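Local coordinates for protein KLLA0C04147p (Kluyveromyces lactis, PDB 5H2A) that probably binds and transfers sterols as a member of the OSBP family, the chain here being its ankyrin-repeat domain, at residues Tyr57-Ser62 with His100-Gln105; Asp94-Leu99 with Ile124-His129; Val110-Met115 with Ala142-Val147; Pro118-Cys123 with Asn178-Glu183; Thr197-Phe202 with Trp213-Gly218. One frame throughout, in Å; residues are numbered along the deposited sequence.

Contact 1 (Tyr57-Ser62 with His100-Gln105); sequences YAVQVS and HLAAFQ
Val59 and Ala102 mark the closest approach of two nearly parallel helices, their CA atoms 6.0 Å apart and the segment axes inclined by 12°. Apolar packing carries the middle of the contact. Val59 sends CG1 across the gap, where it lies 3.5 Å from Ala102 N and also touches the methyl of Ala102 and CB of Leu101. With CG1 opposite the backbone N (chi1 169°), the valine lays one branch against the neighbouring backbone, and small alanine suits helices this near each other. Leu101 turns CD1 towards the amide oxygen of Gln60, 3.8 Å from CD1 to OE1, a contact of van der Waals kind.

The one hydrogen bond across the segments lies near the C-terminal ends. Gln105, its chain extended beyond CG, reaches over to the last turn of the other helix, and its NE2 gives a weak hydrogen bond to Val59 O, 3.2 Å long and bent to 135° at the hydrogen. Its OE1 rests beside CA and CG of Gln60, the two amide planes being turned 65° from each other. Val59 O has a second donor in Arg107, which also bonds Ser62 O.

Helix 98-104 thus packs beside helix 54-61 in the side-by-side stacking of an ankyrin array, with helix 108-115 touching Val59 and Ala102 through Val110, and helix 12-25 lying against Tyr57 and Val61.

Contact 2 (Asp94-Leu99 with Ile124-His129); sequences DGNTPL and ILNDAH
Asn126 and Gly95, their CA atoms 3.9 Å apart, join two neighbouring loops of the ankyrin fold; Asp94-Leu99 has the familiar opening sequence of a repeat, and the other loop makes a type I turn from Asn126 to His129. Asn126 buries the most surface here. Its ND2 donates to Asn96 OD1 over 2.9 Å at 161°, and the acceptor lies in the amide plane of Asn126, although the two amides are turned 61° apart. The amide's other end is held too: with CG between backbone N and carbonyl carbon (chi1 64°), OD1 reaches back to Leu130 N and, weakly, Ala128 N.

Gly95 suits its place because its positive phi favours glycine and the backbone of Asn126 and Asp127 fills the side where a side chain would start. Its carbonyl O receives a CA-H...O contact from Asn126.

Asp94 comes next, its carbonyl O accepting from the backbone N of Asp127, 2.9 Å from N to O. Thr97 is the N-cap of helix 98-104, its OG1 also bonded to His100 ND1, while its methyl CG2 meets Ile124 CG2 at 3.9 Å. Water 1 donates to Asp94 O at 2.7 Å and weakly accepts from Ala128 N.

Contact 3 (Val110-Met115 with Ala142-Val147); sequences VVTVLM and AQMMQV
Val111 opens the contact by directing CG1 onto the thioether chain of Met145: CG1 is 3.6 Å from Met145 CG and a little farther from SD, with the two side chains crossing at about a right angle. The same methyl also grazes Met144 CE at 4.1 Å. Because chi1 of 168° places CG1 opposite the backbone N, a single branch serves both methionines, while CG2 packs back on helix 98-104.

One residue on, Thr112, partly exposed, meets Met144. Its OG1 lies 3.3 Å from Met144 SD, but that hydroxyl is already tied to Gly108 O within its own helix, a usual way to settle a threonine's polar group. Helix 108-115 is probably the second helix of an ankyrin repeat, and here it runs almost parallel to the long helix 139-165, at 13° between segment axes that come no nearer than 10.7 Å. Long, flexible methionine side chains suit so wide a spacing.

Met115 closes the run of touching residues. Its chain folds at both chi2 and chi3, which swings CE to 3.8 Å from the carbonyl O of Met145. Its sulfur faces the terminal methyl of the same methionine, with SD 4.3 Å from Met145 CE; that sulfur also touches Leu99, and the CE methyl touches Asp122.

Contact 4 (Pro118-Cys123 with Asn178-Glu183); sequences PDINDC and NPRNQE
Asn121 and Arg180 draw an irregular loop to within 5.1 Å, CA to CA, of the first turn of helix 179-184. Arg180 has the largest share of the buried surface: its chain, extended from CG to NE, runs past Asn121 in the opposite direction and delivers the guanidinium to Asp122. The grip is side-on and two-pronged, NE to OD1 at 2.8 Å and NH2 to OD2 at 3.1 Å. It is not coplanar, however, because the two flat groups stand 87° apart and both nitrogens come at the carboxylate from above its plane. Ile120 lays CG2 over one face of the guanidinium, off toward its rim, 3.4 Å from NH1, and Tyr152 makes a cation-pi contact with it. Asp122 OD2 has a second basic partner in Arg149; two positive groups would probably favour the ionised carboxylate.

Alongside the arginine stem, Asn121 OD1 lies 3.7 Å from Arg180 CB while accepting from Cys123 N, an Asx turn. Cys123 SG packs on CB of Glu183. Asn178 caps its helix, OD1 taking the backbone N-H of Arg180. The side-chain amide of Asn178 is also joined to the loop by two waters: water 3 donates to Asn178 OD1 and Asp119 O, and water 2 accepts from ND2 while donating to the carbonyls of Pro118 and Ile120, the latter at 2.6 Å.

A buried arginine-aspartate salt bridge ties the loop that follows helices 98-104 and 108-115 of the probable ankyrin repeat to the N-capped start of helix 179-184, beyond the long helix 139-165.

Contact 5 (Thr197-Phe202 with Trp213-Gly218); sequences TVLHEF and WILDHG
Ile214 sits at the centre of this contact, set among Val198, Leu199 and Phe202 of the facing helix. Its CD1 reaches farthest, standing 3.7 Å from both Val198 O and Phe202 CD2 and 3.8 Å from Val198 CG2; the approach to the phenyl ring is oblique. CG2, the other branch, meets CB of Leu199. A beta-branched residue suits the spot because its two arms diverge, and chi2 of 164° stretches CD1 out into the gap between Val198 and Phe202.

Beside this cluster the contact thins: Leu215 buries much less than Ile214 and touches Leu199 mainly through branch ends, CD2 to CD2 at 3.8 Å. The loose, solvent side lies at exposed Asp216 and Gly218, which take no part across the gap; Gly218 has the positive phi that favours glycine. Here the polar groups serve their own segment, His217 ND1 donating to Trp213 O at 2.8 Å and its imidazole lying over the indole.

Helices 198-204 and 208-215 form a consecutive helical pair resembling that of an ankyrin repeat. Helix 139-165 flanks it through Arg161 and Phe164, helix 249-268 lies on Leu199 and Leu215, and helix 169-176 receives Trp213.

In the fold
Contacts 1, 2 and 3 form one continuous cluster around helices 98-104 and 108-115. Contacts 1 and 2 share helix 98-104, with Leu101 CD2 3.9 Å from Asn96 CB, and Val111 of contact 3 packs on Ala102 of contact 1. Leu99 links contact 2 to contact 3 through Met115 and to contact 4 through Asp122. The centre of contact 4 lies about 3 Å from that of the chain, and Met115 CE of contact 3 stands 3.5 Å from Asp122 OD2. Contact 5 does not touch the others, though its nearest atoms come within about 5 Å of contact 4; its centre is about 40 Å from that of contact 1, on the far side of the chain.

Contact 1 (Tyr57-Ser62 with His100-Gln105)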
# COMPACT_ATOMS: atom_id res chain seq x y z
N TYR A 57 20.70 -1.72 -2.01
CA TYR A 57 22.12 -1.96 -1.81
C TYR A 57 22.53 -1.69 -0.37
O TYR A 57 23.36 -2.41 0.19
CB TYR A 57 22.96 -1.11 -2.77
CG TYR A 57 22.77 -1.51 -4.22
CD1 TYR A 57 22.91 -2.83 -4.60
CD2 TYR A 57 22.45 -0.57 -5.19
CE1 TYR A 57 22.74 -3.21 -5.93
CE2 TYR A 57 22.28 -0.94 -6.51
CZ TYR A 57 22.43 -2.26 -6.87
OH TYR A 57 22.27 -2.62 -8.19
N ALA A 58 21.94 -0.67 0.26
CA ALA A 58 22.31 -0.35 1.64
C ALA A 58 21.91 -1.47 2.60
O ALA A 58 22.69 -1.84 3.49
CB ALA A 58 21.67 0.98 2.07
N VAL A 59 20.70 -2.02 2.45
CA VAL A 59 20.33 -3.20 3.24
C VAL A 59 21.35 -4.32 3.05
O VAL A 59 21.71 -5.02 4.00
CB VAL A 59 18.90 -3.67 2.87
CG1 VAL A 59 18.59 -5.06 3.46
CG2 VAL A 59 17.89 -2.64 3.30
N GLN A 60 21.87 -4.48 1.83
CA GLN A 60 22.84 -5.55 1.58
C GLN A 60 24.19 -5.29 2.27
O GLN A 60 24.80 -6.23 2.76
CB GLN A 60 23.08 -5.75 0.08
CG GLN A 60 21.93 -6.40 -0.69
CD GLN A 60 22.13 -6.27 -2.20
OE1 GLN A 60 21.18 -6.00 -2.94
NE2 GLN A 60 23.36 -6.42 -2.64
N VAL A 61 24.69 -4.05 2.26
CA VAL A 61 26.11 -3.84 2.59
C VAL A 61 26.36 -2.79 3.68
O VAL A 61 27.49 -2.66 4.16
CB VAL A 61 26.92 -3.46 1.33
CG1 VAL A 61 26.63 -4.42 0.16
CG2 VAL A 61 26.65 -1.99 0.94
N SER A 62 25.32 -2.01 4.06
CA SER A 62 25.57 -0.81 4.87
C SER A 62 25.27 -1.05 6.35
O SER A 62 24.42 -1.87 6.69
CB SER A 62 24.70 0.35 4.40
OG SER A 62 25.13 0.82 3.14
N HIS A 100 11.96 -7.15 1.80
CA HIS A 100 12.26 -8.53 1.42
C HIS A 100 13.71 -8.88 1.75
O HIS A 100 14.00 -9.95 2.29
CB HIS A 100 12.05 -8.75 -0.09
CG HIS A 100 10.63 -8.92 -0.51
ND1 HIS A 100 9.87 -7.88 -0.99
CD2 HIS A 100 9.86 -10.03 -0.60
CE1 HIS A 100 8.67 -8.32 -1.31
NE2 HIS A 100 8.64 -9.63 -1.10
N LEU A 101 14.64 -8.00 1.35
CA LEU A 101 16.07 -8.29 1.52
C LEU A 101 16.47 -8.25 2.99
O LEU A 101 17.29 -9.05 3.43
CB LEU A 101 16.92 -7.30 0.72
CG LEU A 101 16.66 -7.23 -0.80
CD1 LEU A 101 17.67 -6.30 -1.51
CD2 LEU A 101 16.72 -8.65 -1.37
N ALA A 102 15.90 -7.31 3.75
CA ALA A 102 16.24 -7.20 5.17
C ALA A 102 15.76 -8.44 5.92
O ALA A 102 16.49 -8.98 6.78
CB ALA A 102 15.62 -5.93 5.77
N ALA A 103 14.56 -8.91 5.60
CA ALA A 103 14.05 -10.16 6.17
C ALA A 103 14.92 -11.35 5.77
O ALA A 103 15.28 -12.19 6.61
CB ALA A 103 12.61 -10.38 5.70
N PHE A 104 15.24 -11.46 4.48
CA PHE A 104 16.08 -12.55 3.98
C PHE A 104 17.42 -12.62 4.70
O PHE A 104 17.91 -13.71 5.01
CB PHE A 104 16.29 -12.36 2.48
CG PHE A 104 17.07 -13.48 1.83
CD1 PHE A 104 16.51 -14.73 1.65
CD2 PHE A 104 18.36 -13.25 1.36
CE1 PHE A 104 17.23 -15.76 1.04
CE2 PHE A 104 19.09 -14.27 0.75
CZ PHE A 104 18.52 -15.52 0.59
N GLN A 105 18.03 -11.47 4.97
CA GLN A 105 19.34 -11.36 5.60
C GLN A 105 19.28 -11.38 7.12
O GLN A 105 20.33 -11.26 7.76
CB GLN A 105 20.03 -10.06 5.15
CG GLN A 105 20.40 -10.08 3.69
CD GLN A 105 20.97 -8.75 3.21
OE1 GLN A 105 20.53 -8.22 2.18
NE2 GLN A 105 21.92 -8.19 3.95

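Contact 2 (Asp94-Leu99 with Ile124-His129)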
# COMPACT_ATOMS: atom_id res chain seq x y z
N ASP A 94 14.28 -8.78 -9.20
CA ASP A 94 13.65 -10.00 -8.72
C ASP A 94 12.29 -9.75 -8.06
O ASP A 94 11.70 -10.68 -7.50
CB ASP A 94 14.58 -10.72 -7.74
CG ASP A 94 15.97 -10.97 -8.32
OD1 ASP A 94 16.07 -11.61 -9.38
OD2 ASP A 94 16.97 -10.51 -7.72
N GLY A 95 11.79 -8.52 -8.11
CA GLY A 95 10.57 -8.17 -7.41
C GLY A 95 10.74 -7.89 -5.93
O GLY A 95 9.73 -7.67 -5.24
N ASN A 96 11.97 -7.87 -5.42
CA ASN A 96 12.20 -7.67 -4.00
C ASN A 96 12.23 -6.20 -3.63
O ASN A 96 12.81 -5.37 -4.33
CB ASN A 96 13.51 -8.35 -3.59
CG ASN A 96 13.36 -9.85 -3.50
OD1 ASN A 96 12.34 -10.34 -3.03
ND2 ASN A 96 14.37 -10.59 -3.96
N THR A 97 11.57 -5.88 -2.51
CA THR A 97 11.67 -4.59 -1.85
C THR A 97 12.83 -4.62 -0.87
O THR A 97 13.37 -5.70 -0.54
CB THR A 97 10.37 -4.29 -1.10
OG1 THR A 97 10.20 -5.27 -0.07
CG2 THR A 97 9.16 -4.31 -2.05
N PRO A 98 13.22 -3.46 -0.32
CA PRO A 98 14.25 -3.49 0.73
C PRO A 98 13.84 -4.36 1.90
O PRO A 98 14.69 -5.01 2.52
CB PRO A 98 14.39 -2.02 1.13
CG PRO A 98 14.03 -1.25 -0.15
CD PRO A 98 12.89 -2.08 -0.73
N LEU A 99 12.54 -4.40 2.20
CA LEU A 99 12.06 -5.21 3.32
C LEU A 99 12.22 -6.70 3.05
O LEU A 99 12.58 -7.47 3.95
CB LEU A 99 10.60 -4.86 3.62
CG LEU A 99 9.99 -5.58 4.83
CD1 LEU A 99 10.80 -5.26 6.08
CD2 LEU A 99 8.53 -5.16 5.00
N ILE A 124 3.73 -6.66 -0.57
CA ILE A 124 4.21 -6.78 -1.95
C ILE A 124 4.81 -8.16 -2.19
O ILE A 124 5.62 -8.67 -1.39
CB ILE A 124 5.21 -5.66 -2.24
CG1 ILE A 124 4.47 -4.32 -2.23
CG2 ILE A 124 5.94 -5.92 -3.55
CD1 ILE A 124 5.36 -3.10 -2.23
N LEU A 125 4.42 -8.79 -3.31
CA LEU A 125 4.95 -10.09 -3.71
C LEU A 125 6.17 -9.88 -4.61
O LEU A 125 6.13 -9.07 -5.54
CB LEU A 125 3.90 -10.90 -4.47
CG LEU A 125 2.58 -11.13 -3.72
CD1 LEU A 125 1.64 -12.01 -4.55
CD2 LEU A 125 2.89 -11.78 -2.39
N ASN A 126 7.24 -10.63 -4.35
CA ASN A 126 8.35 -10.62 -5.30
C ASN A 126 8.01 -11.54 -6.47
O ASN A 126 6.89 -12.05 -6.59
CB ASN A 126 9.66 -10.98 -4.60
CG ASN A 126 9.67 -12.40 -4.04
OD1 ASN A 126 8.79 -13.24 -4.34
ND2 ASN A 126 10.68 -12.69 -3.21
N ASP A 127 8.97 -11.74 -7.38
CA ASP A 127 8.72 -12.57 -8.57
C ASP A 127 8.52 -14.04 -8.22
O ASP A 127 8.00 -14.79 -9.05
CB ASP A 127 9.86 -12.42 -9.58
CG ASP A 127 9.95 -11.02 -10.16
OD1 ASP A 127 9.05 -10.20 -9.90
OD2 ASP A 127 10.93 -10.73 -10.90
N ALA A 128 8.95 -14.47 -7.04
CA ALA A 128 8.67 -15.81 -6.53
C ALA A 128 7.35 -15.87 -5.76
O ALA A 128 7.06 -16.89 -5.13
CB ALA A 128 9.82 -16.28 -5.64
N HIS A 129 6.56 -14.79 -5.80
CA HIS A 129 5.23 -14.72 -5.20
C HIS A 129 5.28 -14.75 -3.67
O HIS A 129 4.35 -15.23 -3.03
CB HIS A 129 4.32 -15.83 -5.72
CG HIS A 129 4.26 -15.90 -7.22
ND1 HIS A 129 3.62 -14.95 -7.98
CD2 HIS A 129 4.77 -16.80 -8.09
CE1 HIS A 129 3.74 -15.25 -9.26
NE2 HIS A 129 4.43 -16.37 -9.36
O HOH W 1 11.91 -13.18 -6.39

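Contact 3 (Val110-Met115 with Ala142-Val147)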
# COMPACT_ATOMS: atom_id res chain seq x y z
N VAL A 110 16.98 -3.45 10.91
CA VAL A 110 16.54 -2.81 9.67
C VAL A 110 15.07 -3.15 9.40
O VAL A 110 14.30 -2.29 8.96
CB VAL A 110 17.46 -3.26 8.52
CG1 VAL A 110 16.96 -2.69 7.17
CG2 VAL A 110 18.90 -2.83 8.79
N VAL A 111 14.67 -4.40 9.66
CA VAL A 111 13.26 -4.77 9.51
C VAL A 111 12.38 -3.86 10.35
O VAL A 111 11.34 -3.37 9.89
CB VAL A 111 13.06 -6.25 9.87
CG1 VAL A 111 11.58 -6.56 9.99
CG2 VAL A 111 13.71 -7.16 8.79
N THR A 112 12.79 -3.60 11.59
CA THR A 112 12.02 -2.73 12.47
C THR A 112 11.90 -1.31 11.91
O THR A 112 10.82 -0.72 11.92
CB THR A 112 12.66 -2.71 13.86
OG1 THR A 112 12.55 -4.02 14.43
CG2 THR A 112 11.98 -1.70 14.76
N VAL A 113 13.02 -0.74 11.44
CA VAL A 113 12.98 0.60 10.84
C VAL A 113 12.00 0.64 9.67
O VAL A 113 11.20 1.58 9.53
CB VAL A 113 14.39 1.02 10.40
CG1 VAL A 113 14.34 2.30 9.54
CG2 VAL A 113 15.29 1.23 11.62
N LEU A 114 12.07 -0.35 8.79
CA LEU A 114 11.21 -0.35 7.61
C LEU A 114 9.74 -0.59 7.98
O LEU A 114 8.85 0.08 7.44
CB LEU A 114 11.72 -1.40 6.63
CG LEU A 114 13.08 -1.09 5.96
CD1 LEU A 114 13.52 -2.29 5.10
CD2 LEU A 114 12.96 0.13 5.08
N MET A 115 9.47 -1.56 8.88
CA MET A 115 8.08 -1.81 9.29
C MET A 115 7.46 -0.58 9.96
O MET A 115 6.24 -0.41 9.92
CB MET A 115 7.97 -2.99 10.26
CG MET A 115 8.31 -4.39 9.69
SD MET A 115 7.11 -4.96 8.47
CE MET A 115 5.66 -5.35 9.47
N ALA A 142 10.65 -13.30 11.93
CA ALA A 142 9.33 -13.52 11.34
C ALA A 142 8.22 -13.21 12.34
O ALA A 142 7.19 -12.63 11.97
CB ALA A 142 9.19 -14.96 10.83
N GLN A 143 8.40 -13.60 13.61
CA GLN A 143 7.36 -13.35 14.61
C GLN A 143 7.21 -11.87 14.87
O GLN A 143 6.09 -11.38 15.05
CB GLN A 143 7.69 -14.08 15.92
CG GLN A 143 7.59 -15.58 15.82
CD GLN A 143 8.22 -16.26 17.02
OE1 GLN A 143 9.20 -15.76 17.61
NE2 GLN A 143 7.66 -17.39 17.42
N MET A 144 8.33 -11.14 14.92
CA MET A 144 8.28 -9.69 15.06
C MET A 144 7.50 -9.05 13.92
O MET A 144 6.66 -8.17 14.15
CB MET A 144 9.71 -9.14 15.12
CG MET A 144 9.81 -7.63 14.97
SD MET A 144 11.48 -7.05 15.35
CE MET A 144 12.40 -7.51 13.86
N MET A 145 7.73 -9.49 12.68
CA MET A 145 6.98 -8.97 11.54
C MET A 145 5.51 -9.34 11.63
O MET A 145 4.64 -8.53 11.27
CB MET A 145 7.57 -9.51 10.23
CG MET A 145 9.01 -9.02 9.99
SD MET A 145 9.73 -9.62 8.43
CE MET A 145 8.82 -8.67 7.23
N GLN A 146 5.23 -10.57 12.06
CA GLN A 146 3.85 -11.02 12.20
C GLN A 146 3.10 -10.16 13.21
O GLN A 146 1.96 -9.75 12.97
CB GLN A 146 3.84 -12.48 12.62
CG GLN A 146 2.49 -13.07 12.94
CD GLN A 146 2.61 -14.54 13.32
OE1 GLN A 146 2.89 -15.38 12.47
NE2 GLN A 146 2.44 -14.84 14.60
N VAL A 147 3.71 -9.91 14.37
CA VAL A 147 3.02 -9.11 15.39
C VAL A 147 2.91 -7.65 14.97
O VAL A 147 1.88 -7.00 15.19
CB VAL A 147 3.70 -9.27 16.75
CG1 VAL A 147 2.98 -8.41 17.79
CG2 VAL A 147 3.67 -10.75 17.19

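Contact 4 (Pro118-Cys123 with Asn178-Glu183)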
# COMPACT_ATOMS: atom_id res chain seq x y z
N PRO A 118 5.75 4.86 7.82
CA PRO A 118 4.30 5.00 7.61
C PRO A 118 3.81 4.56 6.24
O PRO A 118 2.63 4.21 6.10
CB PRO A 118 4.05 6.51 7.80
CG PRO A 118 5.31 7.07 8.37
CD PRO A 118 6.43 6.14 8.06
N ASP A 119 4.67 4.56 5.21
CA ASP A 119 4.27 4.20 3.86
C ASP A 119 4.70 2.79 3.45
O ASP A 119 4.53 2.41 2.29
CB ASP A 119 4.83 5.23 2.86
CG ASP A 119 4.53 6.66 3.28
OD1 ASP A 119 3.38 6.91 3.69
OD2 ASP A 119 5.43 7.52 3.23
N ILE A 120 5.25 2.01 4.38
CA ILE A 120 5.73 0.67 4.05
C ILE A 120 4.57 -0.16 3.52
O ILE A 120 3.42 0.00 3.93
CB ILE A 120 6.38 -0.01 5.26
CG1 ILE A 120 7.30 -1.16 4.81
CG2 ILE A 120 5.31 -0.54 6.23
CD1 ILE A 120 8.55 -0.67 4.01
N ASN A 121 4.86 -1.03 2.57
CA ASN A 121 3.89 -2.02 2.11
C ASN A 121 4.53 -3.40 2.25
O ASN A 121 5.27 -3.85 1.37
CB ASN A 121 3.43 -1.74 0.68
CG ASN A 121 2.30 -2.65 0.26
OD1 ASN A 121 1.97 -3.60 0.96
ND2 ASN A 121 1.72 -2.39 -0.90
N ASP A 122 4.23 -4.08 3.37
CA ASP A 122 4.72 -5.42 3.62
C ASP A 122 3.87 -6.51 2.96
O ASP A 122 4.02 -7.69 3.32
CB ASP A 122 4.82 -5.69 5.13
CG ASP A 122 3.47 -5.65 5.84
OD1 ASP A 122 2.48 -5.14 5.26
OD2 ASP A 122 3.40 -6.14 6.98
N CYS A 123 2.99 -6.14 2.02
CA CYS A 123 2.19 -7.11 1.28
C CYS A 123 2.70 -7.37 -0.13
O CYS A 123 2.16 -8.25 -0.83
CB CYS A 123 0.73 -6.64 1.21
SG CYS A 123 -0.03 -6.56 2.84
N ASN A 178 -3.52 4.17 0.44
CA ASN A 178 -2.34 3.36 0.75
C ASN A 178 -2.61 1.94 0.27
O ASN A 178 -3.49 1.27 0.83
CB ASN A 178 -2.07 3.39 2.25
CG ASN A 178 -0.84 2.58 2.67
OD1 ASN A 178 -0.32 1.75 1.91
ND2 ASN A 178 -0.39 2.80 3.89
N PRO A 179 -1.88 1.43 -0.73
CA PRO A 179 -2.14 0.07 -1.22
C PRO A 179 -2.04 -0.99 -0.14
O PRO A 179 -2.70 -2.03 -0.24
CB PRO A 179 -1.05 -0.14 -2.30
CG PRO A 179 -0.61 1.23 -2.68
CD PRO A 179 -0.77 2.09 -1.46
N ARG A 180 -1.21 -0.76 0.87
CA ARG A 180 -1.15 -1.72 1.98
C ARG A 180 -2.50 -1.84 2.66
O ARG A 180 -2.91 -2.93 3.06
CB ARG A 180 -0.07 -1.29 2.98
CG ARG A 180 0.22 -2.35 4.06
CD ARG A 180 0.89 -1.71 5.28
NE ARG A 180 1.49 -2.70 6.17
CZ ARG A 180 2.14 -2.39 7.28
NH1 ARG A 180 2.24 -1.11 7.63
NH2 ARG A 180 2.67 -3.33 8.04
N ASN A 181 -3.21 -0.71 2.80
CA ASN A 181 -4.51 -0.74 3.49
C ASN A 181 -5.56 -1.44 2.66
O ASN A 181 -6.43 -2.14 3.20
CB ASN A 181 -4.96 0.68 3.82
CG ASN A 181 -4.04 1.33 4.80
OD1 ASN A 181 -3.26 0.64 5.46
ND2 ASN A 181 -4.10 2.65 4.90
N GLN A 182 -5.50 -1.29 1.34
CA GLN A 182 -6.44 -1.99 0.48
C GLN A 182 -6.32 -3.50 0.66
O GLN A 182 -7.32 -4.22 0.59
CB GLN A 182 -6.21 -1.58 -0.98
CG GLN A 182 -7.16 -2.19 -1.98
CD GLN A 182 -8.61 -1.77 -1.76
OE1 GLN A 182 -9.40 -2.52 -1.17
NE2 GLN A 182 -8.96 -0.59 -2.24
N GLU A 183 -5.11 -4.00 0.94
CA GLU A 183 -4.92 -5.44 1.17
C GLU A 183 -5.31 -5.86 2.59
O GLU A 183 -5.86 -6.95 2.79
CB GLU A 183 -3.46 -5.82 0.91
CG GLU A 183 -3.05 -5.82 -0.54
CD GLU A 183 -4.04 -6.58 -1.40
OE1 GLU A 183 -4.38 -7.73 -1.03
OE2 GLU A 183 -4.49 -6.03 -2.44
O HOH W 2 1.79 1.42 5.43
O HOH W 3 2.17 1.65 0.99

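Contact 5 (Thr197-Phe202 with Trp213-Gly218)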
# COMPACT_ATOMS: atom_id res chain seq x y z
N THR A 197 -22.34 -6.60 7.70
CA THR A 197 -21.23 -5.90 7.06
C THR A 197 -21.56 -4.41 7.02
O THR A 197 -22.70 -4.01 7.26
CB THR A 197 -21.02 -6.40 5.64
OG1 THR A 197 -22.12 -5.97 4.83
CG2 THR A 197 -20.93 -7.93 5.60
N VAL A 198 -20.57 -3.57 6.69
CA VAL A 198 -20.90 -2.15 6.61
C VAL A 198 -21.91 -1.91 5.50
O VAL A 198 -22.71 -0.98 5.59
CB VAL A 198 -19.66 -1.24 6.46
CG1 VAL A 198 -18.84 -1.23 7.74
CG2 VAL A 198 -18.80 -1.60 5.23
N LEU A 199 -21.93 -2.76 4.46
CA LEU A 199 -22.93 -2.53 3.42
C LEU A 199 -24.34 -2.75 3.95
O LEU A 199 -25.23 -1.94 3.69
CB LEU A 199 -22.66 -3.42 2.20
CG LEU A 199 -23.61 -3.21 1.00
CD1 LEU A 199 -23.61 -1.76 0.45
CD2 LEU A 199 -23.25 -4.19 -0.14
N HIS A 200 -24.56 -3.81 4.74
CA HIS A 200 -25.87 -3.97 5.38
C HIS A 200 -26.19 -2.79 6.29
O HIS A 200 -27.32 -2.28 6.30
CB HIS A 200 -25.92 -5.25 6.23
CG HIS A 200 -25.85 -6.50 5.42
ND1 HIS A 200 -24.67 -7.17 5.22
CD2 HIS A 200 -26.80 -7.19 4.76
CE1 HIS A 200 -24.90 -8.23 4.47
NE2 HIS A 200 -26.19 -8.27 4.19
N GLU A 201 -25.20 -2.40 7.09
CA GLU A 201 -25.38 -1.34 8.07
C GLU A 201 -25.83 -0.04 7.41
O GLU A 201 -26.80 0.60 7.85
CB GLU A 201 -24.06 -1.14 8.83
CG GLU A 201 -24.03 0.10 9.70
CD GLU A 201 -22.65 0.39 10.30
OE1 GLU A 201 -21.74 -0.46 10.17
OE2 GLU A 201 -22.49 1.48 10.90
N PHE A 202 -25.15 0.37 6.34
CA PHE A 202 -25.49 1.64 5.73
C PHE A 202 -26.64 1.55 4.75
O PHE A 202 -27.27 2.58 4.47
CB PHE A 202 -24.24 2.27 5.10
CG PHE A 202 -23.27 2.77 6.13
CD1 PHE A 202 -23.47 4.00 6.74
CD2 PHE A 202 -22.23 1.97 6.57
CE1 PHE A 202 -22.60 4.45 7.74
CE2 PHE A 202 -21.35 2.40 7.57
CZ PHE A 202 -21.54 3.66 8.16
N TRP A 213 -20.02 4.83 -1.76
CA TRP A 213 -18.59 4.71 -1.49
C TRP A 213 -18.21 3.26 -1.22
O TRP A 213 -17.22 2.75 -1.77
CB TRP A 213 -18.19 5.60 -0.30
CG TRP A 213 -16.70 5.67 -0.19
CD1 TRP A 213 -15.88 6.59 -0.79
CD2 TRP A 213 -15.84 4.74 0.47
NE1 TRP A 213 -14.56 6.31 -0.51
CE2 TRP A 213 -14.50 5.17 0.26
CE3 TRP A 213 -16.06 3.58 1.23
CZ2 TRP A 213 -13.41 4.49 0.78
CZ3 TRP A 213 -14.97 2.91 1.76
CH2 TRP A 213 -13.66 3.36 1.53
N ILE A 214 -19.00 2.58 -0.38
CA ILE A 214 -18.71 1.17 -0.09
C ILE A 214 -18.75 0.35 -1.37
O ILE A 214 -17.84 -0.45 -1.65
CB ILE A 214 -19.70 0.63 0.96
CG1 ILE A 214 -19.47 1.30 2.32
CG2 ILE A 214 -19.58 -0.89 1.09
CD1 ILE A 214 -20.64 1.10 3.29
N LEU A 215 -19.79 0.55 -2.20
CA LEU A 215 -19.90 -0.24 -3.43
C LEU A 215 -18.79 0.11 -4.42
O LEU A 215 -18.41 -0.74 -5.24
CB LEU A 215 -21.27 -0.05 -4.07
CG LEU A 215 -22.44 -0.68 -3.30
CD1 LEU A 215 -23.79 -0.27 -3.89
CD2 LEU A 215 -22.30 -2.20 -3.22
N ASP A 216 -18.25 1.32 -4.37
CA ASP A 216 -17.12 1.66 -5.23
C ASP A 216 -15.79 1.18 -4.69
O ASP A 216 -14.77 1.35 -5.38
CB ASP A 216 -17.06 3.17 -5.46
CG ASP A 216 -18.20 3.68 -6.31
OD1 ASP A 216 -18.86 2.84 -6.97
OD2 ASP A 216 -18.42 4.90 -6.34
N HIS A 217 -15.75 0.58 -3.51
CA HIS A 217 -14.49 0.15 -2.92
C HIS A 217 -14.55 -1.29 -2.44
O HIS A 217 -14.00 -1.65 -1.40
CB HIS A 217 -14.07 1.09 -1.80
CG HIS A 217 -13.67 2.44 -2.30
ND1 HIS A 217 -14.59 3.43 -2.60
CD2 HIS A 217 -12.46 2.95 -2.63
CE1 HIS A 217 -13.95 4.50 -3.05
NE2 HIS A 217 -12.66 4.23 -3.06
N GLY A 218 -15.23 -2.14 -3.21
CA GLY A 218 -15.18 -3.57 -2.99
C GLY A 218 -16.31 -4.16 -2.18
O GLY A 218 -16.29 -5.37 -1.94